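PDB 2XZI: extracellular sialidase/neuraminidase, putative from Aspergillus fumigatus, which acts as a KDNase, probably hydrolysing terminal glycosidic bonds to release deaminoneuraminic acid, in the manner of exo-sialidases. Local coordinates for residues S301-I309 and N319-A327. Sequence-based numbering, arbitrary orientation. Where two conformers were deposited one is given.
With KDM (deamino-alpha-neuraminic acid), chain D; KDM (deamino-alpha-neuraminic acid), chain C.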
loop_
_atom_site.group_PDB
_atom_site.type_symbol
_atom_site.label_atom_id
_atom_site.label_comp_id
_atom_site.label_asym_id
_atom_site.label_seq_id
_atom_site.Cartn_x
_atom_site.Cartn_y
_atom_site.Cartn_z
ATOM N N SER A 301 18.819 0.639 3.878
ATOM C CA SER A 301 18.534 0.368 2.469
ATOM C C SER A 301 17.083 -0.048 2.263
ATOM O O SER A 301 16.508 -0.734 3.108
ATOM C CB SER A 301 19.439 -0.756 1.966
ATOM O OG SER A 301 19.139 -1.096 0.622
ATOM N N ARG A 302 16.514 0.362 1.135
ATOM C CA ARG A 302 15.191 -0.121 0.727
ATOM C C ARG A 302 15.266 -1.439 -0.030
ATOM O O ARG A 302 14.240 -1.994 -0.403
ATOM C CB ARG A 302 14.430 0.935 -0.090
ATOM C CG ARG A 302 13.984 2.112 0.781
ATOM C CD ARG A 302 13.194 3.150 0.033
ATOM N NE ARG A 302 12.758 4.181 0.973
ATOM C CZ ARG A 302 11.864 5.130 0.717
ATOM N NH1 ARG A 302 11.254 5.204 -0.473
ATOM N NH2 ARG A 302 11.548 6.007 1.661
ATOM N N ARG A 303 16.473 -1.963 -0.219
ATOM C CA ARG A 303 16.696 -3.131 -1.068
ATOM C C ARG A 303 16.900 -4.413 -0.262
ATOM O O ARG A 303 17.700 -5.271 -0.644
ATOM C CB ARG A 303 17.926 -2.913 -1.951
ATOM C CG ARG A 303 17.780 -1.789 -2.948
ATOM C CD ARG A 303 18.926 -1.819 -3.943
ATOM N NE ARG A 303 18.898 -0.643 -4.805
ATOM C CZ ARG A 303 19.881 -0.273 -5.626
ATOM N NH1 ARG A 303 20.999 -0.986 -5.729
ATOM N NH2 ARG A 303 19.742 0.827 -6.355
ATOM N N ALA A 304 16.204 -4.542 0.854
ATOM C CA ALA A 304 16.337 -5.708 1.712
ATOM C C ALA A 304 14.955 -6.308 2.004
ATOM O O ALA A 304 14.660 -6.675 3.128
ATOM C CB ALA A 304 17.067 -5.344 3.017
ATOM N N MET A 305 14.121 -6.415 0.975
ATOM C CA MET A 305 12.728 -6.832 1.174
ATOM C C MET A 305 12.645 -8.213 1.801
ATOM O O MET A 305 13.264 -9.161 1.326
ATOM C CB MET A 305 11.948 -6.833 -0.148
ATOM C CG MET A 305 11.782 -5.463 -0.818
ATOM S SD MET A 305 11.214 -4.141 0.266
ATOM C CE MET A 305 9.549 -4.711 0.695
ATOM N N ARG A 306 11.854 -8.315 2.870
ATOM C CA ARG A 306 11.741 -9.533 3.652
ATOM C C ARG A 306 10.303 -9.709 4.077
ATOM O O ARG A 306 9.740 -8.808 4.706
ATOM C CB ARG A 306 12.586 -9.382 4.909
ATOM C CG ARG A 306 12.666 -10.631 5.790
ATOM C CD ARG A 306 13.960 -11.409 5.535
ATOM N NE ARG A 306 15.139 -10.645 5.946
ATOM C CZ ARG A 306 15.541 -10.481 7.209
ATOM N NH1 ARG A 306 14.874 -11.033 8.225
ATOM N NH2 ARG A 306 16.618 -9.742 7.457
ATOM N N VAL A 307 9.727 -10.858 3.749
ATOM C CA VAL A 307 8.377 -11.196 4.210
ATOM C C VAL A 307 8.498 -12.116 5.426
ATOM O O VAL A 307 9.336 -13.019 5.421
ATOM C CB VAL A 307 7.516 -11.807 3.067
ATOM C CG1 VAL A 307 8.047 -13.184 2.603
ATOM C CG2 VAL A 307 6.057 -11.879 3.497
ATOM N N ARG A 308 7.677 -11.879 6.452
ATOM C CA ARG A 308 7.776 -12.581 7.728
ATOM C C ARG A 308 6.429 -13.033 8.254
ATOM O O ARG A 308 5.386 -12.456 7.894
ATOM C CB ARG A 308 8.340 -11.637 8.785
ATOM C CG ARG A 308 9.694 -11.013 8.455
ATOM C CD ARG A 308 9.971 -10.025 9.553
ATOM N NE ARG A 308 11.113 -9.147 9.354
ATOM C CZ ARG A 308 12.280 -9.291 9.972
ATOM N NH1 ARG A 308 12.490 -10.334 10.782
ATOM N NH2 ARG A 308 13.232 -8.383 9.784
ATOM N N ILE A 309 6.471 -14.012 9.167
ATOM C CA ILE A 309 5.280 -14.538 9.848
ATOM C C ILE A 309 5.411 -14.368 11.360
ATOM O O ILE A 309 6.481 -14.628 11.938
ATOM C CB ILE A 309 5.029 -16.028 9.522
ATOM C CG1 ILE A 309 4.831 -16.256 8.008
ATOM C CG2 ILE A 309 3.852 -16.592 10.326
ATOM C CD1 ILE A 309 5.115 -17.704 7.527
ATOM N N ASN A 319 9.190 -13.982 12.768
ATOM C CA ASN A 319 10.342 -14.822 12.446
ATOM C C ASN A 319 11.272 -14.081 11.479
ATOM O O ASN A 319 10.996 -12.947 11.074
ATOM C CB ASN A 319 9.928 -16.213 11.923
ATOM C CG ASN A 319 9.145 -16.188 10.581
ATOM O OD1 ASN A 319 9.018 -15.163 9.901
ATOM N ND2 ASN A 319 8.644 -17.361 10.190
ATOM N N TYR A 320 12.385 -14.709 11.123
ATOM C CA TYR A 320 13.284 -14.121 10.147
ATOM C C TYR A 320 12.562 -13.951 8.808
ATOM O O TYR A 320 12.696 -12.905 8.148
ATOM C CB TYR A 320 14.538 -14.993 9.986
ATOM C CG TYR A 320 15.538 -14.448 8.991
ATOM C CD1 TYR A 320 15.329 -14.583 7.615
ATOM C CD2 TYR A 320 16.684 -13.781 9.422
ATOM C CE1 TYR A 320 16.222 -14.075 6.690
ATOM C CE2 TYR A 320 17.606 -13.270 8.485
ATOM C CZ TYR A 320 17.357 -13.426 7.125
ATOM O OH TYR A 320 18.229 -12.936 6.175
ATOM N N GLY A 321 11.836 -14.988 8.407
ATOM C CA GLY A 321 11.068 -14.958 7.175
ATOM C C GLY A 321 11.932 -15.329 5.996
ATOM O O GLY A 321 12.810 -16.195 6.103
ATOM N N ARG A 322 11.678 -14.683 4.866
ATOM C CA ARG A 322 12.433 -14.955 3.656
ATOM C C ARG A 322 12.683 -13.675 2.858
ATOM O O ARG A 322 11.799 -12.835 2.705
ATOM C CB ARG A 322 11.732 -16.008 2.797
ATOM C CG ARG A 322 12.622 -16.554 1.689
ATOM C CD ARG A 322 12.103 -17.838 1.091
ATOM N NE ARG A 322 13.157 -18.457 0.288
ATOM C CZ ARG A 322 13.091 -19.670 -0.246
ATOM N NH1 ARG A 322 12.025 -20.440 -0.069
ATOM N NH2 ARG A 322 14.137 -20.128 -0.932
ATOM N N LYS A 323 13.901 -13.534 2.359
ATOM C CA LYS A 323 14.226 -12.440 1.465
ATOM C C LYS A 323 13.555 -12.634 0.130
ATOM O O LYS A 323 13.649 -13.707 -0.464
ATOM C CB LYS A 323 15.737 -12.366 1.221
ATOM C CG LYS A 323 16.548 -12.110 2.443
ATOM C CD LYS A 323 18.022 -12.064 2.044
ATOM C CE LYS A 323 18.918 -11.825 3.235
ATOM N NZ LYS A 323 20.362 -11.817 2.833
ATOM N N LEU A 324 12.907 -11.580 -0.369
ATOM C CA LEU A 324 12.317 -11.657 -1.715
ATOM C C LEU A 324 13.361 -11.909 -2.812
ATOM O O LEU A 324 13.034 -12.500 -3.851
ATOM C CB LEU A 324 11.469 -10.424 -2.070
ATOM C CG LEU A 324 10.310 -10.145 -1.123
ATOM C CD1 LEU A 324 9.411 -9.065 -1.696
ATOM C CD2 LEU A 324 9.494 -11.406 -0.778
ATOM N N GLU A 325 14.612 -11.523 -2.544
ATOM C CA GLU A 325 15.677 -11.723 -3.520
ATOM C C GLU A 325 15.994 -13.208 -3.750
ATOM O O GLU A 325 16.664 -13.553 -4.712
ATOM C CB GLU A 325 16.927 -10.881 -3.191
ATOM C CG GLU A 325 17.230 -10.671 -1.714
ATOM C CD GLU A 325 18.139 -9.472 -1.452
ATOM O OE1 GLU A 325 19.208 -9.384 -2.098
ATOM O OE2 GLU A 325 17.789 -8.623 -0.591
ATOM N N ASP A 326 15.476 -14.092 -2.893
ATOM C CA ASP A 326 15.584 -15.543 -3.128
ATOM C C ASP A 326 14.795 -15.981 -4.366
ATOM O O ASP A 326 15.041 -17.058 -4.921
ATOM C CB ASP A 326 15.063 -16.348 -1.933
ATOM C CG ASP A 326 15.942 -16.250 -0.698
ATOM O OD1 ASP A 326 16.973 -15.555 -0.721
ATOM O OD2 ASP A 326 15.566 -16.900 0.307
ATOM N N ALA A 327 13.826 -15.157 -4.771
ATOM C CA ALA A 327 13.039 -15.375 -5.978
ATOM C C ALA A 327 13.114 -14.076 -6.802
ATOM O O ALA A 327 12.109 -13.406 -7.021
ATOM C CB ALA A 327 11.589 -15.707 -5.613
HETATM C C2 KDM D . 18.170 3.734 -2.318
HETATM C C1 KDM D . 17.518 3.283 -0.989
HETATM C C3 KDM D . 18.154 2.597 -3.365
HETATM C C4 KDM D . 16.726 2.330 -3.883
HETATM C C5 KDM D . 16.036 3.632 -4.326
HETATM C C6 KDM D . 16.101 4.695 -3.207
HETATM C C7 KDM D . 15.516 6.104 -3.444
HETATM C C8 KDM D . 15.666 6.971 -2.166
HETATM C C9 KDM D . 15.178 8.431 -2.315
HETATM O O5 KDM D . 14.665 3.373 -4.670
HETATM O O1A KDM D . 16.796 4.118 -0.392
HETATM O O1B KDM D . 17.753 2.116 -0.598
HETATM O O4 KDM D . 16.801 1.409 -4.978
HETATM O O6 KDM D . 17.508 4.901 -2.860
HETATM O O7 KDM D . 16.188 6.738 -4.543
HETATM O O8 KDM D . 14.985 6.349 -1.067
HETATM O O9 KDM D . 14.089 8.535 -3.241
HETATM O O2 KDM D . 19.534 4.107 -2.074
HETATM C C2 KDM C . 8.073 9.175 -0.085
HETATM C C1 KDM C . 9.162 8.118 0.049
HETATM C C3 KDM C . 7.014 8.734 -1.113
HETATM C C4 KDM C . 5.605 9.341 -0.846
HETATM C C5 KDM C . 5.591 10.528 0.125
HETATM C C6 KDM C . 6.262 10.104 1.456
HETATM C C7 KDM C . 6.513 11.282 2.410
HETATM C C8 KDM C . 7.008 10.773 3.776
HETATM C C9 KDM C . 7.308 11.931 4.712
HETATM O O5 KDM C . 4.242 11.018 0.332
HETATM O O1A KDM C . 9.336 7.316 -0.899
HETATM O O1B KDM C . 9.820 8.153 1.116
HETATM O O4 KDM C . 5.071 9.769 -2.099
HETATM O O6 KDM C . 7.543 9.416 1.255
HETATM O O7 KDM C . 7.497 12.145 1.834
HETATM O O8 KDM C . 6.010 9.955 4.405
HETATM O O9 KDM C . 6.064 12.594 4.991
HETATM O O2 KDM C . 8.757 10.345 -0.549
#
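M305 meets L324 where the two outer strands of a beta-propeller blade, 305-310 and the short edge strand 322-323, form an antiparallel hairpin. Just upstream, the loop at 301-303 reaches both bound sugars: the R302 guanidinium holds the carboxylate of the chain C deaminoneuraminic acid in bidentate fashion, NH1 to O1A and NH2 to O1B, while R302 N and R303 NE bind O1B and O4 of the chain D sugar. R302 lines the chain C pocket with R39 and R245, consistent with the sialidase arginine triad. From M305 onward the chain turns to pairing: M305 O accepts from L324 N, and M305 CB lies 3.7 Å from L324 CD1. R306 sits opposite K323 in a non-hydrogen-bonded pair. CG of R306 is anti to the backbone N (chi1 -175°), but bends further along the side chain lay the guanidinium flat over the Y320 ring, a cation-pi stack with planes 7° apart and CZ 3.7 Å from the ring centroid. At the edge of the same guanidinium, NH1 donates to Y320 O (2.9 Å), so Y320 holds the group by its face and by its edge. V307 and R322 form the hydrogen-bonded pair; V307 CG1 also touches L324 CD2, and helix 377-381 covers V307. G321 CA makes a CA-H...O contact with V307 O at 3.1 Å. R308 sends NH1 to N319 O, nearly in its guanidinium plane, and NH1 of R306 lies over one face of the R308 guanidinium, offset toward its rim. At I309 the N319 side chain replaces a backbone partner: I309 N donates almost straight to N319 OD1 (2.9 Å), from above the amide plane, while N319 N returns a bond to I309 O.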